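Local coordinates for protein copper-transporting ATPase (Sulfolobus solfataricus, PDB 2YJ3) that probably couples ATP hydrolysis to copper transport across the cell membrane, as a type IB P-type ATPase, represented here by its soluble catalytic piece, at residues Val62-Ser67 with Ala73-Ala78; Leu56-Ser61 with Val121-Glu126; Gly98-Gly101 with Lys106-Glu109; Phe33-Thr38 with Asp164-Leu169. The protein carries 1 engineered substitution. One frame throughout, in Å; residues are numbered along the deposited sequence.

Contact 1 of 4, residues Val62-Ser67 with Ala73-Ala78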
loop_
_atom_site.group_PDB
_atom_site.type_symbol
_atom_site.label_atom_id
_atom_site.label_comp_id
_atom_site.label_asym_id
_atom_site.label_seq_id
_atom_site.Cartn_x
_atom_site.Cartn_y
_atom_site.Cartn_z
ATOM N N VAL A 62 -10.352 8.803 18.210
ATOM C CA VAL A 62 -10.763 7.424 17.964
ATOM C C VAL A 62 -9.716 6.685 17.117
ATOM O O VAL A 62 -9.387 5.530 17.382
ATOM C CB VAL A 62 -12.154 7.341 17.298
ATOM C CG1 VAL A 62 -12.496 5.899 16.985
ATOM C CG2 VAL A 62 -13.206 7.951 18.211
ATOM N N GLU A 63 -9.190 7.353 16.100
ATOM C CA GLU A 63 -8.213 6.711 15.224
ATOM C C GLU A 63 -6.924 6.338 15.964
ATOM O O GLU A 63 -6.167 5.469 15.510
ATOM C CB GLU A 63 -7.904 7.608 14.020
ATOM C CG GLU A 63 -9.031 7.712 13.021
ATOM C CD GLU A 63 -9.196 6.454 12.175
ATOM O OE1 GLU A 63 -8.878 5.349 12.657
ATOM O OE2 GLU A 63 -9.637 6.573 11.015
ATOM N N ALA A 64 -6.674 6.985 17.103
ATOM C CA ALA A 64 -5.453 6.713 17.865
ATOM C C ALA A 64 -5.417 5.312 18.457
ATOM O O ALA A 64 -4.407 4.889 19.009
ATOM C CB ALA A 64 -5.248 7.760 18.968
ATOM N N LEU A 65 -6.505 4.570 18.332
ATOM C CA LEU A 65 -6.548 3.225 18.917
ATOM C C LEU A 65 -6.407 2.152 17.849
ATOM O O LEU A 65 -6.457 0.969 18.139
ATOM C CB LEU A 65 -7.847 3.036 19.689
ATOM C CG LEU A 65 -8.076 4.106 20.759
ATOM C CD1 LEU A 65 -9.413 3.911 21.490
ATOM C CD2 LEU A 65 -6.924 4.089 21.753
ATOM N N SER A 66 -6.228 2.577 16.605
ATOM C CA SER A 66 -6.029 1.648 15.502
ATOM C C SER A 66 -4.602 1.746 14.975
ATOM O O SER A 66 -3.960 2.786 15.097
ATOM C CB SER A 66 -7.014 1.949 14.378
ATOM O OG SER A 66 -6.498 1.503 13.138
ATOM N N SER A 67 -4.111 0.658 14.388
ATOM C CA SER A 67 -2.762 0.621 13.834
ATOM C C SER A 67 -2.809 0.687 12.309
ATOM O O SER A 67 -1.782 0.656 11.632
ATOM C CB SER A 67 -2.012 -0.633 14.313
ATOM O OG SER A 67 -2.756 -1.808 14.033
ATOM N N ALA A 73 -2.302 8.130 9.445
ATOM C CA ALA A 73 -2.281 9.350 8.664
ATOM C C ALA A 73 -3.156 10.413 9.341
ATOM O O ALA A 73 -2.775 11.585 9.429
ATOM C CB ALA A 73 -2.762 9.075 7.267
ATOM N N ILE A 74 -4.322 9.997 9.831
ATOM C CA ILE A 74 -5.272 10.926 10.442
ATOM C C ILE A 74 -4.777 11.463 11.774
ATOM O O ILE A 74 -4.948 12.650 12.082
ATOM C CB ILE A 74 -6.643 10.264 10.642
ATOM C CG1 ILE A 74 -7.383 10.226 9.297
ATOM C CG2 ILE A 74 -7.436 11.012 11.707
ATOM C CD1 ILE A 74 -8.606 9.337 9.263
ATOM N N VAL A 75 -4.175 10.577 12.561
ATOM C CA VAL A 75 -3.603 10.952 13.844
ATOM C C VAL A 75 -2.423 11.920 13.691
ATOM O O VAL A 75 -2.278 12.873 14.460
ATOM C CB VAL A 75 -3.114 9.706 14.621
ATOM C CG1 VAL A 75 -2.111 10.121 15.700
ATOM C CG2 VAL A 75 -4.293 8.969 15.223
ATOM N N LYS A 76 -1.593 11.685 12.684
ATOM C CA LYS A 76 -0.431 12.540 12.468
ATOM C C LYS A 76 -0.871 13.952 12.037
ATOM O O LYS A 76 -0.336 14.966 12.501
ATOM C CB LYS A 76 0.465 11.929 11.403
ATOM C CG LYS A 76 1.696 12.777 11.074
ATOM C CD LYS A 76 2.614 12.043 10.125
ATOM C CE LYS A 76 3.569 13.006 9.437
ATOM N NZ LYS A 76 4.567 12.261 8.628
ATOM N N TYR A 77 -1.841 14.010 11.136
ATOM C CA TYR A 77 -2.382 15.282 10.674
ATOM C C TYR A 77 -2.981 16.062 11.834
ATOM O O TYR A 77 -2.726 17.251 11.986
ATOM C CB TYR A 77 -3.451 15.071 9.598
ATOM C CG TYR A 77 -4.129 16.355 9.164
ATOM C CD1 TYR A 77 -3.549 17.180 8.198
ATOM C CD2 TYR A 77 -5.340 16.751 9.727
ATOM C CE1 TYR A 77 -4.166 18.367 7.790
ATOM C CE2 TYR A 77 -5.962 17.938 9.331
ATOM C CZ TYR A 77 -5.370 18.745 8.367
ATOM O OH TYR A 77 -5.991 19.925 7.977
ATOM N N ALA A 78 -3.780 15.401 12.661
ATOM C CA ALA A 78 -4.405 16.119 13.767
ATOM C C ALA A 78 -3.352 16.656 14.736
ATOM O O ALA A 78 -3.460 17.780 15.227
ATOM C CB ALA A 78 -5.377 15.253 14.483
#
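Glu63 of helix 53-63 and the adjoining Ala64 meet Ile74 and Val75 on the next helix, 69-81, a contact between two consecutive helices of the nucleotide-binding domain. Along the second helix the first residue to touch is Ile74, whose two branches both face Glu63. Its CG2 lies 3.9 Å from Glu63 CG, while its CD1 comes to 3.4 Å from Glu63 OE2, a van der Waals approach by a methyl to a carboxylate oxygen. The acid bends at chi2 (-74°), which turns its carboxylate so that OE2 meets the CD1 end of the isoleucine instead of letting the chain run straight out. Glu63 binds ATP and AMP in other crystals of the protein, and Val99 on strand 98-103 and Ala71 also touch this side chain. Shortening Glu63 to an alanine is likely to take from Ile74 the methylene and carboxylate surface it rests on, and from the nucleotide site one of its acids.

One residue further on, Val75 points its CG2 at the backbone of the type I turn from Glu63 to Ser66. With CG2 anti to its own carbonyl carbon, the methyl sits 4.0 Å from Glu63 CB and the same distance from Ala64 CB. Its closest approach is to the backbone: Val75 CG2 lies 3.6 Å from Ala64 N.

Contact 2 of 4, residues Leu56-Ser61 with Val121-Glu126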
loop_
_atom_site.group_PDB
_atom_site.type_symbol
_atom_site.label_atom_id
_atom_site.label_comp_id
_atom_site.label_asym_id
_atom_site.label_seq_id
_atom_site.Cartn_x
_atom_site.Cartn_y
_atom_site.Cartn_z
ATOM N N LEU A 56 -12.184 17.269 14.216
ATOM C CA LEU A 56 -10.837 16.776 13.949
ATOM C C LEU A 56 -10.305 16.032 15.172
ATOM O O LEU A 56 -9.790 14.919 15.061
ATOM C CB LEU A 56 -9.919 17.960 13.576
ATOM C CG LEU A 56 -8.430 17.672 13.324
ATOM C CD1 LEU A 56 -8.262 16.505 12.355
ATOM C CD2 LEU A 56 -7.676 18.950 12.835
ATOM N N ALA A 57 -10.449 16.641 16.344
ATOM C CA ALA A 57 -9.929 16.050 17.575
ATOM C C ALA A 57 -10.668 14.761 17.912
ATOM O O ALA A 57 -10.081 13.838 18.466
ATOM C CB ALA A 57 -10.053 17.025 18.723
ATOM N N TYR A 58 -11.964 14.715 17.608
ATOM C CA TYR A 58 -12.762 13.533 17.875
ATOM C C TYR A 58 -12.305 12.384 16.988
ATOM O O TYR A 58 -12.051 11.291 17.460
ATOM C CB TYR A 58 -14.251 13.820 17.646
ATOM C CG TYR A 58 -14.936 14.565 18.779
ATOM C CD1 TYR A 58 -14.319 14.704 20.015
ATOM C CD2 TYR A 58 -16.203 15.127 18.608
ATOM C CE1 TYR A 58 -14.928 15.384 21.047
ATOM C CE2 TYR A 58 -16.829 15.808 19.644
ATOM C CZ TYR A 58 -16.188 15.920 20.866
ATOM O OH TYR A 58 -16.790 16.579 21.922
ATOM N N ALA A 59 -12.195 12.638 15.696
ATOM C CA ALA A 59 -11.767 11.604 14.761
ATOM C C ALA A 59 -10.378 11.048 15.128
ATOM O O ALA A 59 -10.169 9.851 15.135
ATOM C CB ALA A 59 -11.744 12.163 13.357
ATOM N N ALA A 60 -9.428 11.934 15.403
ATOM C CA ALA A 60 -8.062 11.529 15.722
ATOM C C ALA A 60 -8.021 10.731 17.012
ATOM O O ALA A 60 -7.252 9.762 17.148
ATOM C CB ALA A 60 -7.151 12.781 15.838
ATOM N N SER A 61 -8.840 11.151 17.973
ATOM C CA SER A 61 -8.909 10.481 19.261
ATOM C C SER A 61 -9.380 9.038 19.087
ATOM O O SER A 61 -8.867 8.138 19.738
ATOM C CB SER A 61 -9.820 11.242 20.234
ATOM O OG SER A 61 -9.312 12.532 20.529
ATOM N N VAL A 121 -16.550 11.572 9.036
ATOM C CA VAL A 121 -16.628 11.520 10.491
ATOM C C VAL A 121 -18.096 11.716 10.877
ATOM O O VAL A 121 -18.719 12.696 10.470
ATOM C CB VAL A 121 -15.803 12.621 11.149
ATOM C CG1 VAL A 121 -15.923 12.524 12.664
ATOM C CG2 VAL A 121 -14.326 12.576 10.675
ATOM N N TYR A 122 -18.650 10.781 11.644
ATOM C CA TYR A 122 -20.015 10.916 12.136
ATOM C C TYR A 122 -20.013 11.200 13.612
ATOM O O TYR A 122 -19.183 10.665 14.366
ATOM C CB TYR A 122 -20.803 9.637 11.903
ATOM C CG TYR A 122 -20.947 9.300 10.451
ATOM C CD1 TYR A 122 -19.890 8.750 9.746
ATOM C CD2 TYR A 122 -22.128 9.541 9.784
ATOM C CE1 TYR A 122 -20.015 8.453 8.408
ATOM C CE2 TYR A 122 -22.266 9.236 8.454
ATOM C CZ TYR A 122 -21.205 8.695 7.769
ATOM O OH TYR A 122 -21.332 8.391 6.439
ATOM N N ILE A 123 -20.943 12.044 14.028
ATOM C CA ILE A 123 -21.146 12.269 15.440
ATOM C C ILE A 123 -22.609 12.051 15.724
ATOM O O ILE A 123 -23.467 12.799 15.242
ATOM C CB ILE A 123 -20.758 13.674 15.890
ATOM C CG1 ILE A 123 -19.241 13.907 15.738
ATOM C CG2 ILE A 123 -21.184 13.870 17.344
ATOM C CD1 ILE A 123 -18.844 15.396 15.837
ATOM N N ASN A 124 -22.879 11.005 16.501
ATOM C CA ASN A 124 -24.231 10.597 16.809
ATOM C C ASN A 124 -25.070 10.389 15.556
ATOM O O ASN A 124 -26.242 10.730 15.530
ATOM C CB ASN A 124 -24.880 11.605 17.755
ATOM C CG ASN A 124 -24.283 11.542 19.148
ATOM O OD1 ASN A 124 -23.545 10.615 19.470
ATOM N ND2 ASN A 124 -24.606 12.521 19.980
ATOM N N GLY A 125 -24.457 9.812 14.527
ATOM C CA GLY A 125 -25.191 9.377 13.352
ATOM C C GLY A 125 -25.127 10.352 12.183
ATOM O O GLY A 125 -25.499 10.017 11.054
ATOM N N GLU A 126 -24.651 11.560 12.455
ATOM C CA GLU A 126 -24.649 12.634 11.464
ATOM C C GLU A 126 -23.251 12.886 10.881
ATOM O O GLU A 126 -22.310 13.170 11.622
ATOM C CB GLU A 126 -25.166 13.918 12.112
ATOM C CG GLU A 126 -24.978 15.163 11.262
ATOM C CD GLU A 126 -25.473 16.434 11.942
ATOM O OE1 GLU A 126 -25.203 16.595 13.159
ATOM O OE2 GLU A 126 -26.124 17.269 11.255
#
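Tyr58 and Ala59 on helix 53-63 pack against Ile123 and Val121 of strand 119-123, a helix-on-sheet contact against the antiparallel sheet of the nucleotide-binding domain. Two apolar pairs carry it. The evidence for the first is the ring geometry: Ile123 CD1 lies in the plane of the Tyr58 ring, at its edge, 3.8 Å from CD2, and the two side chains cross at about a right angle. The methyl therefore meets the rim of the ring and does not lie over a face. Tyr58 has CG anti to its carbonyl carbon (chi1 -79°), which swings the ring toward the strand; Ile123 answers with an extended chi2 of 166° that carries CD1 out to it. The phenol end of the tyrosine is held separately, its OH hydrogen-bonded to Lys106 on the adjoining strand 106-111.

In the second pair Val121 uses a single branch. Its CG2, anti to the carbonyl carbon, reaches Ala59 CB at 3.7 Å. Val121 and Ile123 are two apart on the strand, so both look to the same face of the sheet and together meet the neighbouring residues Tyr58 and Ala59. Beyond Ile123 the chain reverses through a type I' turn closed by Glu126 N to Ile123 O, 3.3 Å.

Within the helix Ala57 O is gripped twice, by Ser61 N at 3.0 Å and by Ser61 OG at 2.6 Å, the two donors arriving from opposite faces of the carbonyl plane.

Contact 3 of 4, residues Gly98-Gly101 with Lys106-Glu109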
loop_
_atom_site.group_PDB
_atom_site.type_symbol
_atom_site.label_atom_id
_atom_site.label_comp_id
_atom_site.label_asym_id
_atom_site.label_seq_id
_atom_site.Cartn_x
_atom_site.Cartn_y
_atom_site.Cartn_z
ATOM N N GLY A 98 -13.573 0.917 9.058
ATOM C CA GLY A 98 -14.021 1.925 10.000
ATOM C C GLY A 98 -13.762 1.704 11.474
ATOM O O GLY A 98 -13.502 0.594 11.937
ATOM N N VAL A 99 -13.865 2.784 12.232
ATOM C CA VAL A 99 -13.616 2.716 13.659
ATOM C C VAL A 99 -14.728 3.451 14.403
ATOM O O VAL A 99 -15.431 4.272 13.812
ATOM C CB VAL A 99 -12.208 3.276 13.977
ATOM C CG1 VAL A 99 -12.178 4.813 13.926
ATOM C CG2 VAL A 99 -11.744 2.783 15.278
ATOM N N ARG A 100 -14.911 3.156 15.687
ATOM C CA ARG A 100 -15.986 3.790 16.454
ATOM C C ARG A 100 -15.624 3.916 17.920
ATOM O O ARG A 100 -14.850 3.114 18.440
ATOM C CB ARG A 100 -17.286 2.996 16.329
ATOM C CG ARG A 100 -18.434 3.645 17.087
ATOM C CD ARG A 100 -19.720 2.806 17.094
ATOM N NE ARG A 100 -19.619 1.630 17.952
ATOM C CZ ARG A 100 -19.616 1.658 19.285
ATOM N NH1 ARG A 100 -19.701 2.810 19.941
ATOM N NH2 ARG A 100 -19.519 0.523 19.969
ATOM N N GLY A 101 -16.199 4.904 18.601
ATOM C CA GLY A 101 -15.922 5.110 20.012
ATOM C C GLY A 101 -16.768 6.206 20.630
ATOM O O GLY A 101 -17.407 6.984 19.928
ATOM N N LYS A 106 -20.755 11.437 23.500
ATOM C CA LYS A 106 -21.081 11.416 22.073
ATOM C C LYS A 106 -20.477 10.204 21.363
ATOM O O LYS A 106 -19.341 9.804 21.641
ATOM C CB LYS A 106 -20.597 12.707 21.396
ATOM C CG LYS A 106 -21.625 13.834 21.360
ATOM C CD LYS A 106 -21.157 15.064 22.120
ATOM C CE LYS A 106 -19.754 15.476 21.699
ATOM N NZ LYS A 106 -19.686 16.919 21.298
ATOM N N ILE A 107 -21.218 9.645 20.416
ATOM C CA ILE A 107 -20.720 8.510 19.653
ATOM C C ILE A 107 -20.045 8.972 18.370
ATOM O O ILE A 107 -20.666 9.597 17.511
ATOM C CB ILE A 107 -21.849 7.518 19.298
ATOM C CG1 ILE A 107 -22.497 6.961 20.567
ATOM C CG2 ILE A 107 -21.315 6.377 18.437
ATOM C CD1 ILE A 107 -21.523 6.294 21.519
ATOM N N ILE A 108 -18.773 8.637 18.233
ATOM C CA ILE A 108 -18.012 9.052 17.063
ATOM C C ILE A 108 -17.634 7.867 16.197
ATOM O O ILE A 108 -17.174 6.848 16.697
ATOM C CB ILE A 108 -16.721 9.821 17.448
ATOM C CG1 ILE A 108 -17.061 11.243 17.903
ATOM C CG2 ILE A 108 -15.805 9.944 16.233
ATOM C CD1 ILE A 108 -17.465 11.343 19.329
ATOM N N GLU A 109 -17.834 8.007 14.894
ATOM C CA GLU A 109 -17.475 6.977 13.929
ATOM C C GLU A 109 -16.644 7.578 12.831
ATOM O O GLU A 109 -16.979 8.643 12.306
ATOM C CB GLU A 109 -18.726 6.401 13.270
ATOM C CG GLU A 109 -19.676 5.745 14.208
ATOM C CD GLU A 109 -20.868 5.161 13.462
ATOM O OE1 GLU A 109 -21.832 5.917 13.183
ATOM O OE2 GLU A 109 -20.816 3.954 13.135
#
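A beta hairpin of the nucleotide-binding domain brings Gly101 and Arg100 against Ile108 and Glu109, the segment axes 4.8 Å apart and running at 169°. Gly101 and Ile108 form the hydrogen-bonded pair: Ile108 N gives a nearly straight bond of 2.7 Å to Gly101 O (169° at the hydrogen), and Gly101 N returns one of 2.9 Å to Ile108 O. That carbonyl also receives a CA-H...O contact from Arg100 CA at 3.3 Å. Arg100 and Glu109 make the neighbouring non-hydrogen-bonded pair, and their side chains share a face.

Here the touching is between methylenes, Arg100 CG to Glu109 CG at 3.8 Å. Bent at chi3 (72°), the arginine carries its guanidinium edge past Ile107 CG2, and its NE stays 5.5 Å from Glu109 OE2, too far for a salt bridge; that oxygen has a long, weak ion pair with Lys111. With a serine in place of Arg100, Glu109 and Ile107 would probably lose the aliphatic cover of its chain, and the acid one of its nearby positive charges. On the opposite face Ile108 meets Tyr58 and Val62 of helix 53-63. A hydrogen-bonded pair followed by a non-hydrogen-bonded one is the pattern of regular antiparallel sheet, here of six strands.

Contact 4 of 4, residues Phe33-Thr38 with Asp164-Leu169. Engineered in segment 33-38: Glu34 (natural residue Asp).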
loop_
_atom_site.group_PDB
_atom_site.type_symbol
_atom_site.label_atom_id
_atom_site.label_comp_id
_atom_site.label_asym_id
_atom_site.label_seq_id
_atom_site.Cartn_x
_atom_site.Cartn_y
_atom_site.Cartn_z
ATOM N N PHE A 33 3.560 -4.266 -10.047
ATOM C CA PHE A 33 3.572 -3.509 -8.805
ATOM C C PHE A 33 2.175 -3.340 -8.222
ATOM O O PHE A 33 1.219 -3.063 -8.934
ATOM C CB PHE A 33 4.139 -2.110 -9.027
ATOM C CG PHE A 33 5.575 -2.092 -9.412
ATOM C CD1 PHE A 33 6.558 -2.032 -8.440
ATOM C CD2 PHE A 33 5.947 -2.113 -10.744
ATOM C CE1 PHE A 33 7.885 -2.008 -8.787
ATOM C CE2 PHE A 33 7.281 -2.085 -11.100
ATOM C CZ PHE A 33 8.253 -2.030 -10.119
ATOM N N GLU A 34 2.082 -3.490 -6.910
ATOM C CA GLU A 34 0.941 -3.018 -6.155
ATOM C C GLU A 34 1.122 -1.534 -5.900
ATOM O O GLU A 34 2.135 -1.116 -5.343
ATOM C CB GLU A 34 0.886 -3.747 -4.824
ATOM C CG GLU A 34 0.006 -4.970 -4.847
ATOM C CD GLU A 34 -1.395 -4.657 -4.391
ATOM O OE1 GLU A 34 -1.913 -3.573 -4.746
ATOM O OE2 GLU A 34 -1.962 -5.486 -3.651
ATOM N N LYS A 35 0.157 -0.721 -6.303
ATOM C CA LYS A 35 0.304 0.709 -6.102
ATOM C C LYS A 35 0.698 0.979 -4.654
ATOM O O LYS A 35 1.732 1.579 -4.388
ATOM C CB LYS A 35 -0.981 1.457 -6.466
ATOM C CG LYS A 35 -1.005 2.907 -5.991
ATOM C CD LYS A 35 -2.254 3.639 -6.455
ATOM C CE LYS A 35 -3.254 3.798 -5.325
ATOM N NZ LYS A 35 -2.900 4.884 -4.366
ATOM N N THR A 36 -0.113 0.501 -3.722
ATOM C CA THR A 36 0.017 0.912 -2.337
ATOM C C THR A 36 1.111 0.149 -1.609
ATOM O O THR A 36 1.048 -1.076 -1.494
ATOM C CB THR A 36 -1.298 0.701 -1.577
ATOM O OG1 THR A 36 -2.331 1.456 -2.216
ATOM C CG2 THR A 36 -1.142 1.138 -0.114
ATOM N N GLY A 37 2.108 0.877 -1.111
ATOM C CA GLY A 37 3.144 0.278 -0.300
ATOM C C GLY A 37 4.422 0.004 -1.062
ATOM O O GLY A 37 5.511 -0.014 -0.470
ATOM N N THR A 38 4.309 -0.221 -2.368
ATOM C CA THR A 38 5.499 -0.495 -3.165
ATOM C C THR A 38 5.971 0.730 -3.935
ATOM O O THR A 38 7.101 1.177 -3.757
ATOM C CB THR A 38 5.307 -1.689 -4.116
ATOM O OG1 THR A 38 4.510 -1.295 -5.231
ATOM C CG2 THR A 38 4.646 -2.840 -3.375
ATOM N N ASP A 164 -9.074 7.209 -10.828
ATOM C CA ASP A 164 -8.359 8.483 -10.941
ATOM C C ASP A 164 -7.058 8.531 -10.135
ATOM O O ASP A 164 -6.077 9.137 -10.567
ATOM C CB ASP A 164 -9.265 9.668 -10.584
ATOM C CG ASP A 164 -9.876 9.545 -9.203
ATOM O OD1 ASP A 164 -9.906 8.421 -8.658
ATOM O OD2 ASP A 164 -10.338 10.578 -8.668
ATOM N N LYS A 165 -7.053 7.895 -8.967
ATOM C CA LYS A 165 -5.844 7.829 -8.150
ATOM C C LYS A 165 -4.802 6.965 -8.844
ATOM O O LYS A 165 -3.643 7.355 -8.983
ATOM C CB LYS A 165 -6.162 7.274 -6.759
ATOM N N VAL A 166 -5.228 5.790 -9.293
ATOM C CA VAL A 166 -4.325 4.844 -9.940
ATOM C C VAL A 166 -3.766 5.410 -11.241
ATOM O O VAL A 166 -2.567 5.316 -11.503
ATOM C CB VAL A 166 -5.021 3.476 -10.204
ATOM C CG1 VAL A 166 -4.068 2.510 -10.901
ATOM C CG2 VAL A 166 -5.524 2.872 -8.899
ATOM N N LYS A 167 -4.637 6.003 -12.055
ATOM C CA LYS A 167 -4.211 6.543 -13.342
ATOM C C LYS A 167 -3.169 7.640 -13.147
ATOM O O LYS A 167 -2.142 7.673 -13.827
ATOM C CB LYS A 167 -5.403 7.087 -14.129
ATOM C CG LYS A 167 -5.075 7.397 -15.579
ATOM C CD LYS A 167 -6.322 7.705 -16.386
ATOM C CE LYS A 167 -6.718 9.175 -16.286
ATOM N NZ LYS A 167 -7.856 9.519 -17.210
ATOM N N GLU A 168 -3.449 8.539 -12.212
ATOM C CA GLU A 168 -2.579 9.674 -11.948
ATOM C C GLU A 168 -1.175 9.216 -11.561
ATOM O O GLU A 168 -0.182 9.813 -11.985
ATOM C CB GLU A 168 -3.190 10.533 -10.845
ATOM C CG GLU A 168 -2.190 11.158 -9.897
ATOM C CD GLU A 168 -2.873 11.876 -8.750
ATOM N N LEU A 169 -1.092 8.153 -10.764
ATOM C CA LEU A 169 0.203 7.600 -10.391
ATOM C C LEU A 169 0.866 6.973 -11.604
ATOM O O LEU A 169 2.083 7.040 -11.759
ATOM C CB LEU A 169 0.063 6.546 -9.289
ATOM C CG LEU A 169 1.396 6.002 -8.763
ATOM C CD1 LEU A 169 2.000 6.980 -7.773
ATOM C CD2 LEU A 169 1.230 4.641 -8.113
#
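This is a buried side-chain contact in the phosphorylation domain, where Lys35, just past the end of strand 30-34, lays its aliphatic chain against Val166 and Leu169 of helix 163-173. The domain has the haloacid dehalogenase fold, and the segment 33-38 carries the family's DKTGT signature, with the first position changed: Glu34 is an engineered substitution for the natural Asp, the position phosphorylated in P-type ATPases.

Leu169 makes the closer approach. Its CD2 stands 3.5 Å from Lys35 CG and 4.0 Å from Lys35 CD, so one methyl covers two consecutive methylenes obliquely. Val166 adds a looser touch, CG2 to Lys35 CD at 4.2 Å. The lysine leaves the backbone with CG anti to its N (chi1 167°) and stays extended through the next bond, which carries these methylenes out toward the helix, and only then turns, at chi3 (104°) and again at the bond beyond. That turn delivers NZ to two carboxylates, in salt bridges to Asp135 and Asp161. The apolar part of the chain is thus flanked by hydrocarbon, and its charge is met by acids at the active-site end. Lys35, Thr36 and Asp161 contact ATP in other crystals of the protein, which places this lysine at the nucleotide site itself.

Strand 30-34 lies between strands 154-158 and 201-205, to which Phe33 and Glu34 bond through their backbones. Helix 163-173 is the connection of the beta-alpha-beta unit from strand 154-158 to edge strand 177-179, where Val166 also touches Tyr178.

Contacts 1, 2 and 3 cluster in the nucleotide-binding domain, whereas contact 4 stands apart in the phosphorylation domain, its centre 23 to 29 Å from theirs. Contacts 1 and 2 share helix 53-63, one at its end and the other on its sheet-facing side; Ala60 and Ala78 touch where they meet. Contact 3 supplies sheet to both, through Val99 beside Val62 and through strand 106-111 beside strand 119-123. Contacts 2 and 4 are buried; 1 and 3 are only partly so. Backbone hydrogen bonds join the segments in contact 3 alone; the others rest on van der Waals touches. In contact 1 a carboxylate oxygen joins in, while in contact 4 the lysine's charged end leads away to acids beyond the two segments.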